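Local coordinates for protein 6-carboxyhexanoate--coa ligase (Bacillus subtilis, PDB 5FLG) that belongs to a family of ligases and binds phosphoaminophosphonic acid-adenylate ester, pimelic acid and magnesium ions, at residues T7-R12 / H38-T43; I76-V81 / E158-H163; L99-G104 / D108-A113; G125-D130 / R136-K141. All coordinates share one frame; numbering follows the deposited sequence.

Contact 1: T7-R12 / H38-T43; sequences TFYSVR and HEMKHT
The M40 side chain leaves its helix with CG anti to the backbone N (chi1 -170°) and then bends twice, at chi2 (54°) and chi3 (79°), which carries its thioether end across to Y9 and V11 of the strand. There SD lies 3.7 Å from V11 CG2. The terminal methyl CE reaches the same CG2 at 3.9 Å and also sits 3.9 Å from Y9 CB, where the two side chains cross at about a right angle. The methyl therefore meets the root of the tyrosine rather than its hydroxyl end. One turn further along the helix, T43 offers the methyl of its branched side chain, and CG2 approaches V11 CB at 4.1 Å. Its other branch turns back to the helix: OG1 donates to E39 O at 2.8 Å, from above the carbonyl plane. That same oxygen also receives T43 N, at 3.0 Å, so two bonds from one residue hold the carbonyl of the N-cap residue. Threonine suits this place because it can spend its hydroxyl on its own helix while giving a methyl to the strand.

The contact sets the start of helix 40-52 against strand 8-17, the middle strand of a three-stranded antiparallel sheet. F66 of the neighbouring strand 61-68 touches both V11 and M40. The Y9 ring meets that of F37, and Y9 also packs on K58 of the second subunit. Because the segments meet by apolar packing with no polar bond between them, the fit depends on shape, and a flexible, polarisable methionine fills in well against beta-branched valine.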
# COMPACT_ATOMS: atom_id res chain seq x y z
N THR A 7 6.39 -14.19 -14.94
CA THR A 7 6.17 -12.82 -14.51
C THR A 7 6.39 -12.66 -13.01
O THR A 7 5.81 -13.40 -12.20
CB THR A 7 4.78 -12.34 -14.91
OG1 THR A 7 4.66 -12.40 -16.33
CG2 THR A 7 4.54 -10.90 -14.46
N PHE A 8 7.20 -11.67 -12.65
CA PHE A 8 7.48 -11.37 -11.26
C PHE A 8 6.88 -10.05 -10.78
O PHE A 8 6.51 -9.18 -11.59
CB PHE A 8 8.97 -11.41 -10.98
CG PHE A 8 9.52 -12.80 -10.82
CD1 PHE A 8 9.86 -13.56 -11.93
CD2 PHE A 8 9.72 -13.34 -9.56
CE1 PHE A 8 10.31 -14.87 -11.78
CE2 PHE A 8 10.16 -14.65 -9.39
CZ PHE A 8 10.40 -15.44 -10.51
N TYR A 9 6.63 -10.00 -9.47
CA TYR A 9 5.96 -8.87 -8.84
C TYR A 9 6.78 -8.36 -7.68
O TYR A 9 7.30 -9.14 -6.90
CB TYR A 9 4.56 -9.28 -8.34
CG TYR A 9 3.62 -9.62 -9.46
CD1 TYR A 9 3.70 -10.84 -10.09
CD2 TYR A 9 2.70 -8.70 -9.93
CE1 TYR A 9 2.89 -11.16 -11.15
CE2 TYR A 9 1.85 -9.02 -10.97
CZ TYR A 9 1.97 -10.24 -11.59
OH TYR A 9 1.20 -10.56 -12.67
N SER A 10 6.97 -7.03 -7.66
CA SER A 10 7.58 -6.36 -6.53
C SER A 10 6.54 -6.14 -5.44
O SER A 10 5.49 -5.56 -5.69
CB SER A 10 8.12 -4.98 -6.97
OG SER A 10 8.67 -4.28 -5.86
N VAL A 11 6.82 -6.58 -4.23
CA VAL A 11 5.87 -6.38 -3.11
C VAL A 11 6.60 -5.68 -2.01
O VAL A 11 7.64 -6.17 -1.54
CB VAL A 11 5.30 -7.71 -2.56
CG1 VAL A 11 4.13 -7.42 -1.62
CG2 VAL A 11 4.80 -8.61 -3.67
N ARG A 12 6.13 -4.48 -1.66
CA ARG A 12 6.81 -3.63 -0.71
C ARG A 12 5.90 -3.23 0.43
O ARG A 12 4.67 -3.14 0.25
CB ARG A 12 7.31 -2.34 -1.41
CG ARG A 12 8.46 -2.60 -2.36
CD ARG A 12 8.94 -1.29 -2.99
NE ARG A 12 7.93 -0.72 -3.88
CZ ARG A 12 7.93 0.54 -4.31
NH1 ARG A 12 8.75 1.42 -3.77
NH2 ARG A 12 7.07 0.91 -5.24
N HIS A 38 1.56 -16.44 -7.73
CA HIS A 38 0.92 -17.42 -6.85
C HIS A 38 1.52 -17.34 -5.46
O HIS A 38 0.97 -17.90 -4.51
CB HIS A 38 1.08 -18.84 -7.42
CG HIS A 38 2.50 -19.26 -7.63
ND1 HIS A 38 3.28 -19.78 -6.62
CD2 HIS A 38 3.28 -19.24 -8.73
CE1 HIS A 38 4.47 -20.08 -7.10
NE2 HIS A 38 4.48 -19.81 -8.39
N GLU A 39 2.57 -16.55 -5.28
CA GLU A 39 3.04 -16.37 -3.91
C GLU A 39 2.49 -15.13 -3.19
O GLU A 39 2.87 -14.84 -2.06
CB GLU A 39 4.55 -16.45 -3.84
CG GLU A 39 5.09 -17.85 -4.01
CD GLU A 39 6.61 -17.89 -4.15
OE1 GLU A 39 7.30 -17.10 -3.48
OE2 GLU A 39 7.11 -18.80 -4.84
N MET A 40 1.51 -14.48 -3.78
CA MET A 40 1.12 -13.16 -3.33
C MET A 40 0.46 -13.22 -1.93
O MET A 40 0.74 -12.38 -1.05
CB MET A 40 0.16 -12.54 -4.33
CG MET A 40 -0.12 -11.07 -4.09
SD MET A 40 1.35 -10.03 -3.99
CE MET A 40 1.71 -9.88 -5.75
N LYS A 41 -0.40 -14.20 -1.71
CA LYS A 41 -1.15 -14.20 -0.46
C LYS A 41 -0.23 -14.42 0.71
O LYS A 41 -0.28 -13.71 1.70
CB LYS A 41 -2.23 -15.28 -0.47
CG LYS A 41 -2.97 -15.38 0.86
CD LYS A 41 -4.28 -16.14 0.76
CE LYS A 41 -4.21 -17.46 1.54
NZ LYS A 41 -4.03 -17.21 2.99
N HIS A 42 0.67 -15.38 0.57
CA HIS A 42 1.66 -15.66 1.59
C HIS A 42 2.58 -14.49 1.82
O HIS A 42 3.05 -14.27 2.92
CB HIS A 42 2.46 -16.91 1.20
CG HIS A 42 3.65 -17.18 2.08
ND1 HIS A 42 3.55 -17.90 3.25
CD2 HIS A 42 4.96 -16.87 1.93
CE1 HIS A 42 4.74 -17.94 3.84
NE2 HIS A 42 5.61 -17.32 3.05
N THR A 43 2.94 -13.78 0.76
CA THR A 43 3.97 -12.75 0.86
C THR A 43 3.40 -11.49 1.48
O THR A 43 3.98 -10.92 2.37
CB THR A 43 4.48 -12.39 -0.53
OG1 THR A 43 5.13 -13.52 -1.10
CG2 THR A 43 5.45 -11.23 -0.47

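Contact 2: I76-V81 / E158-H163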
# COMPACT_ATOMS: atom_id res chain seq x y z
N ILE A 76 21.70 -14.16 -9.50
CA ILE A 76 23.08 -14.18 -9.07
C ILE A 76 23.27 -15.05 -7.85
O ILE A 76 22.31 -15.40 -7.15
CB ILE A 76 23.58 -12.77 -8.70
CG1 ILE A 76 22.72 -12.17 -7.61
CG2 ILE A 76 23.60 -11.85 -9.92
CD1 ILE A 76 23.26 -10.89 -7.03
N GLN A 77 24.52 -15.44 -7.64
CA GLN A 77 24.97 -16.06 -6.41
C GLN A 77 25.07 -15.10 -5.25
O GLN A 77 25.25 -13.91 -5.45
CB GLN A 77 26.37 -16.66 -6.60
CG GLN A 77 26.45 -17.73 -7.66
CD GLN A 77 26.03 -19.09 -7.15
OE1 GLN A 77 25.27 -19.76 -7.81
NE2 GLN A 77 26.55 -19.52 -5.98
N PRO A 78 24.78 -15.59 -4.03
CA PRO A 78 25.07 -14.81 -2.86
C PRO A 78 26.56 -14.62 -2.74
O PRO A 78 27.33 -15.45 -3.19
CB PRO A 78 24.52 -15.67 -1.70
CG PRO A 78 24.64 -17.06 -2.21
CD PRO A 78 24.38 -16.98 -3.70
N LEU A 79 26.96 -13.53 -2.12
CA LEU A 79 28.34 -13.38 -1.68
C LEU A 79 28.74 -14.55 -0.82
O LEU A 79 27.95 -15.02 -0.00
CB LEU A 79 28.50 -12.08 -0.88
CG LEU A 79 28.25 -10.78 -1.65
CD1 LEU A 79 28.12 -9.63 -0.66
CD2 LEU A 79 29.33 -10.49 -2.68
N PRO A 80 30.02 -14.94 -0.90
CA PRO A 80 30.68 -15.73 0.15
C PRO A 80 30.62 -15.10 1.53
O PRO A 80 30.76 -13.88 1.67
CB PRO A 80 32.12 -15.83 -0.32
CG PRO A 80 32.30 -14.71 -1.31
CD PRO A 80 30.96 -14.32 -1.86
N VAL A 81 30.21 -15.89 2.52
CA VAL A 81 30.02 -15.41 3.86
C VAL A 81 31.15 -15.86 4.79
O VAL A 81 31.62 -16.98 4.71
CB VAL A 81 28.70 -15.96 4.41
CG1 VAL A 81 28.57 -15.68 5.89
CG2 VAL A 81 27.56 -15.36 3.63
N GLU A 158 17.35 -21.94 2.39
CA GLU A 158 17.52 -22.94 3.46
C GLU A 158 18.64 -23.92 3.14
O GLU A 158 19.48 -24.25 4.00
CB GLU A 158 16.21 -23.70 3.67
CG GLU A 158 15.10 -22.87 4.32
CD GLU A 158 15.13 -22.88 5.85
OE1 GLU A 158 15.53 -23.91 6.45
OE2 GLU A 158 14.74 -21.86 6.48
N LYS A 159 18.72 -24.32 1.89
CA LYS A 159 19.83 -25.17 1.46
C LYS A 159 21.17 -24.48 1.62
O LYS A 159 22.08 -25.01 2.26
CB LYS A 159 19.64 -25.57 0.00
CG LYS A 159 20.50 -26.75 -0.37
CD LYS A 159 19.90 -27.56 -1.51
CE LYS A 159 20.57 -28.93 -1.56
NZ LYS A 159 20.05 -29.81 -2.64
N TRP A 160 21.23 -23.21 1.21
CA TRP A 160 22.46 -22.45 1.41
C TRP A 160 22.86 -22.34 2.88
O TRP A 160 24.02 -22.52 3.26
CB TRP A 160 22.32 -21.05 0.79
CG TRP A 160 23.43 -20.17 1.16
CD1 TRP A 160 24.57 -19.93 0.44
CD2 TRP A 160 23.50 -19.35 2.31
NE1 TRP A 160 25.39 -19.07 1.13
CE2 TRP A 160 24.75 -18.68 2.27
CE3 TRP A 160 22.65 -19.13 3.40
CZ2 TRP A 160 25.14 -17.79 3.25
CZ3 TRP A 160 23.07 -18.27 4.40
CH2 TRP A 160 24.29 -17.59 4.31
N ALA A 161 21.90 -22.09 3.75
CA ALA A 161 22.25 -21.90 5.14
C ALA A 161 22.75 -23.18 5.79
O ALA A 161 23.69 -23.18 6.57
CB ALA A 161 21.06 -21.36 5.89
N LEU A 162 22.19 -24.29 5.37
CA LEU A 162 22.64 -25.60 5.85
C LEU A 162 24.09 -25.81 5.45
O LEU A 162 24.95 -26.00 6.30
CB LEU A 162 21.78 -26.71 5.25
CG LEU A 162 22.03 -28.14 5.74
CD1 LEU A 162 22.21 -28.20 7.24
CD2 LEU A 162 20.88 -29.02 5.30
N HIS A 163 24.38 -25.68 4.16
CA HIS A 163 25.76 -25.81 3.71
C HIS A 163 26.70 -24.84 4.43
O HIS A 163 27.88 -25.13 4.58
CB HIS A 163 25.89 -25.62 2.21
CG HIS A 163 27.32 -25.61 1.72
ND1 HIS A 163 28.15 -24.52 1.87
CD2 HIS A 163 28.04 -26.54 1.05
CE1 HIS A 163 29.32 -24.77 1.29
NE2 HIS A 163 29.28 -26.00 0.80
O HOH W 1 27.68 -17.73 0.14
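P78 and W160 have the nearest CA atoms of the two segments, 9.1 Å apart, a gap spanned by a large side chain. Residues Q77 to P80 run in a polyproline II-like extended path linking strand 74-76 of a small parallel sheet to strand 81-84 at the edge of the mixed sheet, while W160 rises from a regular turn of helix 154-164. With CG anti to the backbone N (chi1 170°), the indole is thrown outward from the helix to the linker. Its pyrrole part meets the proline obliquely, CD1 lying 3.9 Å from P78 CG. At the other end of the ring V81 CG2 comes against the edge, near the ring plane, 3.5 Å from CZ2. Proline suits the extended linker and beta-branched valine the start of the strand; both offer compact hydrocarbon to the indole.

W254 packs edge-to-face with W160, and L176 of helix 170-184 touches both W160 and V81; the valine side chain is about 7 Å from the bound pimelic acid. Tryptophan brings one polar atom here, and a water in the ring plane serves it, accepting from W160 NE1 at 2.8 Å and donating to L79 O at 2.7 Å.

Contact 3: L99-G104 / D108-A113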
# COMPACT_ATOMS: atom_id res chain seq x y z
N LEU A 99 38.31 -3.98 7.98
CA LEU A 99 37.78 -4.61 6.77
C LEU A 99 37.42 -3.59 5.69
O LEU A 99 37.65 -3.85 4.53
CB LEU A 99 36.52 -5.42 7.09
CG LEU A 99 36.77 -6.63 8.00
CD1 LEU A 99 35.47 -7.27 8.50
CD2 LEU A 99 37.63 -7.66 7.29
N LEU A 100 36.75 -2.49 6.03
CA LEU A 100 36.48 -1.46 5.01
C LEU A 100 37.79 -0.97 4.36
O LEU A 100 37.81 -0.73 3.16
CB LEU A 100 35.69 -0.28 5.60
CG LEU A 100 34.25 -0.59 6.07
CD1 LEU A 100 33.75 0.49 7.01
CD2 LEU A 100 33.28 -0.72 4.90
N GLU A 101 38.84 -0.81 5.15
CA GLU A 101 40.11 -0.30 4.64
C GLU A 101 40.80 -1.26 3.70
O GLU A 101 41.16 -0.90 2.58
CB GLU A 101 41.07 0.07 5.77
CG GLU A 101 41.93 1.27 5.41
CD GLU A 101 42.98 1.61 6.45
OE1 GLU A 101 42.65 1.70 7.64
OE2 GLU A 101 44.16 1.79 6.08
N LYS A 102 40.86 -2.51 4.12
CA LYS A 102 41.32 -3.59 3.30
C LYS A 102 40.51 -3.73 2.00
O LYS A 102 41.07 -4.01 0.95
CB LYS A 102 41.29 -4.88 4.11
CG LYS A 102 41.84 -6.07 3.36
CD LYS A 102 41.86 -7.32 4.22
CE LYS A 102 42.86 -8.34 3.68
NZ LYS A 102 42.44 -9.74 3.92
N GLU A 103 39.21 -3.48 2.03
CA GLU A 103 38.44 -3.53 0.79
C GLU A 103 38.75 -2.38 -0.18
O GLU A 103 38.28 -2.41 -1.30
CB GLU A 103 36.93 -3.55 1.08
CG GLU A 103 36.07 -3.84 -0.12
CD GLU A 103 36.14 -5.28 -0.62
OE1 GLU A 103 36.43 -6.18 0.19
OE2 GLU A 103 35.90 -5.51 -1.83
N GLY A 104 39.31 -1.29 0.31
CA GLY A 104 39.69 -0.19 -0.57
C GLY A 104 39.16 1.18 -0.18
O GLY A 104 39.46 2.17 -0.84
N ASP A 108 40.62 7.98 5.90
CA ASP A 108 40.04 9.28 6.16
C ASP A 108 38.57 9.33 5.73
O ASP A 108 37.75 9.95 6.43
CB ASP A 108 40.82 10.37 5.43
CG ASP A 108 40.88 10.13 3.96
OD1 ASP A 108 41.22 8.98 3.59
OD2 ASP A 108 40.40 10.99 3.19
N VAL A 109 38.22 8.64 4.65
CA VAL A 109 36.79 8.50 4.30
C VAL A 109 36.00 7.71 5.36
O VAL A 109 34.87 8.10 5.75
CB VAL A 109 36.65 7.82 2.94
CG1 VAL A 109 35.19 7.45 2.68
CG2 VAL A 109 37.19 8.75 1.85
N ILE A 110 36.60 6.66 5.88
CA ILE A 110 35.96 5.83 6.90
C ILE A 110 35.69 6.69 8.14
O ILE A 110 34.60 6.66 8.69
CB ILE A 110 36.85 4.62 7.29
CG1 ILE A 110 36.94 3.63 6.12
CG2 ILE A 110 36.29 3.88 8.52
CD1 ILE A 110 38.01 2.56 6.30
N GLU A 111 36.68 7.47 8.56
CA GLU A 111 36.53 8.27 9.79
C GLU A 111 35.46 9.34 9.59
O GLU A 111 34.64 9.62 10.48
CB GLU A 111 37.85 8.90 10.21
CG GLU A 111 38.85 7.94 10.82
CD GLU A 111 40.30 8.41 10.67
OE1 GLU A 111 40.54 9.52 10.14
OE2 GLU A 111 41.21 7.65 11.04
N LYS A 112 35.45 9.94 8.42
CA LYS A 112 34.48 10.99 8.17
C LYS A 112 33.08 10.39 8.24
O LYS A 112 32.13 11.06 8.68
CB LYS A 112 34.70 11.65 6.82
CG LYS A 112 35.92 12.58 6.74
CD LYS A 112 36.20 12.98 5.30
CE LYS A 112 37.42 13.89 5.20
NZ LYS A 112 37.58 14.38 3.80
N ALA A 113 32.92 9.19 7.69
CA ALA A 113 31.61 8.57 7.66
C ALA A 113 31.19 8.23 9.08
O ALA A 113 30.04 8.46 9.46
CB ALA A 113 31.62 7.34 6.78
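CD1 of I110 makes most of the contact with L100 and E101. It lies 3.7 Å from L100 CB and equally 3.7 Å from E101 N, so the isoleucine tip presses on the shoulder of the helix, where backbone and side-chain root meet. E101 CB adds a looser touch, 4.0 Å from I110 CD1. The reach comes from I110 itself: CG1 stands anti to the carbonyl carbon (chi1 -69°), and an extended chi2 (169°) carries CD1 onward to the other helix. The long branch of isoleucine suits such a gap between two helices.

Around this tip, V105 of the connecting turn packs on I110, and F231 of strand 227-232 touches L100 together with V109 and A113 of the second helix. The carboxylate of E101 leads past the methyl to R107, its salt-bridge partner at the start of helix 107-116. At G104, the first residue to leave helical backbone angles, a Schellman motif closes helix 89-102: G104 N binds E101 O at 3.0 Å and, weakly, L100 O. Its positive phi of 127° is readily adopted by glycine.

The meeting of the consecutive helices is thus van der Waals packing, whereas the polar bonds gather at the turn between them.

Contact 4: G125-D130 / R136-K141. With ANP (phosphoaminophosphonic acid-adenylate ester), chain D.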
# COMPACT_ATOMS: atom_id res chain seq x y z
N GLY A 125 16.30 4.34 4.68
CA GLY A 125 17.00 3.48 3.74
C GLY A 125 18.48 3.60 4.00
O GLY A 125 18.92 3.55 5.16
N ALA A 126 19.24 3.72 2.91
CA ALA A 126 20.68 3.71 2.99
C ALA A 126 21.20 5.08 2.60
O ALA A 126 20.54 5.83 1.88
CB ALA A 126 21.26 2.68 2.03
N VAL A 127 22.35 5.40 3.16
CA VAL A 127 23.08 6.59 2.82
C VAL A 127 24.13 6.21 1.80
O VAL A 127 24.76 5.17 1.92
CB VAL A 127 23.78 7.13 4.07
CG1 VAL A 127 24.74 8.26 3.70
CG2 VAL A 127 22.73 7.60 5.08
N LEU A 128 24.36 7.09 0.83
CA LEU A 128 25.39 6.90 -0.17
C LEU A 128 26.53 7.88 0.08
O LEU A 128 26.30 9.10 0.13
CB LEU A 128 24.83 7.14 -1.58
CG LEU A 128 24.19 5.99 -2.37
CD1 LEU A 128 23.13 5.27 -1.57
CD2 LEU A 128 23.60 6.50 -3.68
N PHE A 129 27.74 7.35 0.24
CA PHE A 129 28.84 8.12 0.70
C PHE A 129 29.95 8.09 -0.37
O PHE A 129 30.51 7.05 -0.71
CB PHE A 129 29.34 7.56 2.04
CG PHE A 129 30.08 8.57 2.88
CD1 PHE A 129 29.45 9.71 3.34
CD2 PHE A 129 31.44 8.42 3.12
CE1 PHE A 129 30.15 10.68 4.04
CE2 PHE A 129 32.15 9.39 3.82
CZ PHE A 129 31.50 10.53 4.28
N ASP A 130 30.26 9.25 -0.91
CA ASP A 130 31.22 9.33 -2.03
C ASP A 130 32.63 9.27 -1.50
O ASP A 130 33.01 10.14 -0.74
CB ASP A 130 30.99 10.64 -2.72
CG ASP A 130 31.88 10.85 -3.93
OD1 ASP A 130 32.91 10.17 -4.12
OD2 ASP A 130 31.51 11.74 -4.69
N ARG A 136 28.37 12.74 1.89
CA ARG A 136 27.14 12.11 1.47
C ARG A 136 26.75 12.60 0.09
O ARG A 136 26.86 13.77 -0.22
CB ARG A 136 26.01 12.40 2.45
CG ARG A 136 24.69 11.75 2.05
CD ARG A 136 23.68 11.78 3.20
NE ARG A 136 22.45 11.12 2.78
CZ ARG A 136 21.33 11.05 3.50
NH1 ARG A 136 21.27 11.61 4.68
NH2 ARG A 136 20.26 10.45 2.99
N MET A 137 26.24 11.70 -0.72
CA MET A 137 26.17 11.91 -2.14
C MET A 137 24.70 11.96 -2.56
O MET A 137 24.31 12.74 -3.40
CB MET A 137 26.91 10.73 -2.79
CG MET A 137 27.07 10.74 -4.29
SD MET A 137 27.87 9.19 -4.77
CE MET A 137 28.56 9.67 -6.36
N ASP A 138 23.84 11.17 -1.93
CA ASP A 138 22.43 11.24 -2.25
C ASP A 138 21.78 12.42 -1.56
O ASP A 138 22.22 12.86 -0.48
CB ASP A 138 21.72 9.96 -1.84
CG ASP A 138 21.58 9.82 -0.35
OD1 ASP A 138 22.60 9.54 0.31
OD2 ASP A 138 20.49 10.11 0.19
N GLN A 139 20.65 12.83 -2.10
CA GLN A 139 19.92 13.95 -1.59
C GLN A 139 18.56 13.53 -1.06
O GLN A 139 17.67 14.35 -0.94
CB GLN A 139 19.78 14.99 -2.68
CG GLN A 139 21.14 15.53 -3.14
CD GLN A 139 21.06 16.31 -4.43
OE1 GLN A 139 20.18 17.15 -4.61
NE2 GLN A 139 21.96 16.03 -5.37
N THR A 140 18.46 12.31 -0.53
CA THR A 140 17.18 11.83 -0.01
C THR A 140 16.91 12.16 1.46
O THR A 140 15.90 11.75 1.99
CB THR A 140 17.07 10.30 -0.14
OG1 THR A 140 18.04 9.66 0.72
CG2 THR A 140 17.30 9.89 -1.56
N LYS A 141 17.89 12.72 2.16
CA LYS A 141 17.69 13.10 3.56
C LYS A 141 17.21 11.90 4.39
O LYS A 141 17.85 10.86 4.38
CB LYS A 141 16.71 14.27 3.65
CG LYS A 141 17.05 15.44 2.75
CD LYS A 141 16.23 16.66 3.12
CE LYS A 141 16.82 17.94 2.55
NZ LYS A 141 16.31 19.14 3.27
PG ANP D . 12.90 -4.58 9.50
O1G ANP D . 11.44 -4.86 9.66
O2G ANP D . 13.63 -4.55 10.82
O3G ANP D . 13.63 -5.43 8.50
PB ANP D . 14.24 -2.41 7.97
O1B ANP D . 14.46 -3.38 6.86
O2B ANP D . 13.90 -0.99 7.76
N3B ANP D . 12.91 -2.97 8.92
PA ANP D . 16.66 -3.56 9.02
O1A ANP D . 17.10 -3.82 10.38
O2A ANP D . 16.33 -4.66 8.04
O3A ANP D . 15.49 -2.46 8.99
O5' ANP D . 17.87 -2.65 8.37
C5' ANP D . 18.63 -1.80 9.18
C4' ANP D . 18.78 -0.44 8.49
O4' ANP D . 19.36 -0.65 7.19
C3' ANP D . 17.45 0.25 8.27
O3' ANP D . 17.13 1.13 9.34
C2' ANP D . 17.69 1.05 7.03
O2' ANP D . 18.40 2.23 7.38
C1' ANP D . 18.61 0.14 6.26
N9 ANP D . 17.80 -0.67 5.34
C8 ANP D . 16.99 -1.74 5.63
N7 ANP D . 16.49 -2.27 4.49
C5 ANP D . 16.96 -1.50 3.46
C6 ANP D . 16.80 -1.45 2.00
N6 ANP D . 16.02 -2.30 1.33
N1 ANP D . 17.48 -0.50 1.30
C2 ANP D . 18.24 0.40 1.93
N3 ANP D . 18.50 0.39 3.25
C4 ANP D . 17.80 -0.45 4.04
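Hydrogen bonds join the segments at L128, gripped at both its own N-H and its own C=O. L128 N donates to D138 OD1 at 3.1 Å and nearly straight (169°), meeting the carboxylate from above its plane. L128 O accepts M137 N at 2.7 Å. An aspartate here stands in for a backbone carbonyl where the second segment no longer runs as a strand.

Charge pairing holds that aspartate still. R136, fully extended, grips it side-on: NE donates to D138 OD1 at 2.9 Å, from the carboxylate face opposite to L128 N, and NH2 donates to the syn lone pair of D138 OD2 at 2.8 Å. NH2 also donates to K141 O at 2.8 Å, in the carbonyl plane. OD2 takes T140 N at 3.1 Å as well, forming an Asx turn.

Strands 127-130 and 135-136 form a beta hairpin at the edge of the mixed sheet, with F129 and R136 as an antiparallel non-hydrogen-bonded pair.

Packing contacts lie along it. V127 CG2 sits 4.1 Å above the guanidinium plane of R136, over its centre, and W120 touches both residues. L128 CB and M137 CB make an apolar pair, and M137, also extended, runs its thioether past D130 CB.

Ligand contacts occupy the other end of the strand segment: the ribose O2' of phosphoaminophosphonic acid-adenylate ester donates to G125 O at 2.6 Å, and A126 CB lies beside the adenine near C2 and N3.

How the contacts relate
All four contacts are largely buried, but contact 4 lies nearest the chain's centre, about 14 Å between centres, with contacts 1 and 3 farther out, at about 20 and 19 Å and on opposite sides. Both outer contacts rely on apolar packing between segments, contact 1 through a thioether. Contact 2 adds one bridging water, and contact 4 is the polar one, with direct hydrogen bonds and a buried carboxylate gripped by an arginine, the nucleotide binding at the far end of the strand segment. Contacts 3 and 4 alone touch: F129 of the hairpin packs against V109 and A113 of helix 107-116. Contacts 2 and 4 each engage the mixed sheet at one outermost strand, whereas contact 1 belongs to a separate antiparallel sheet.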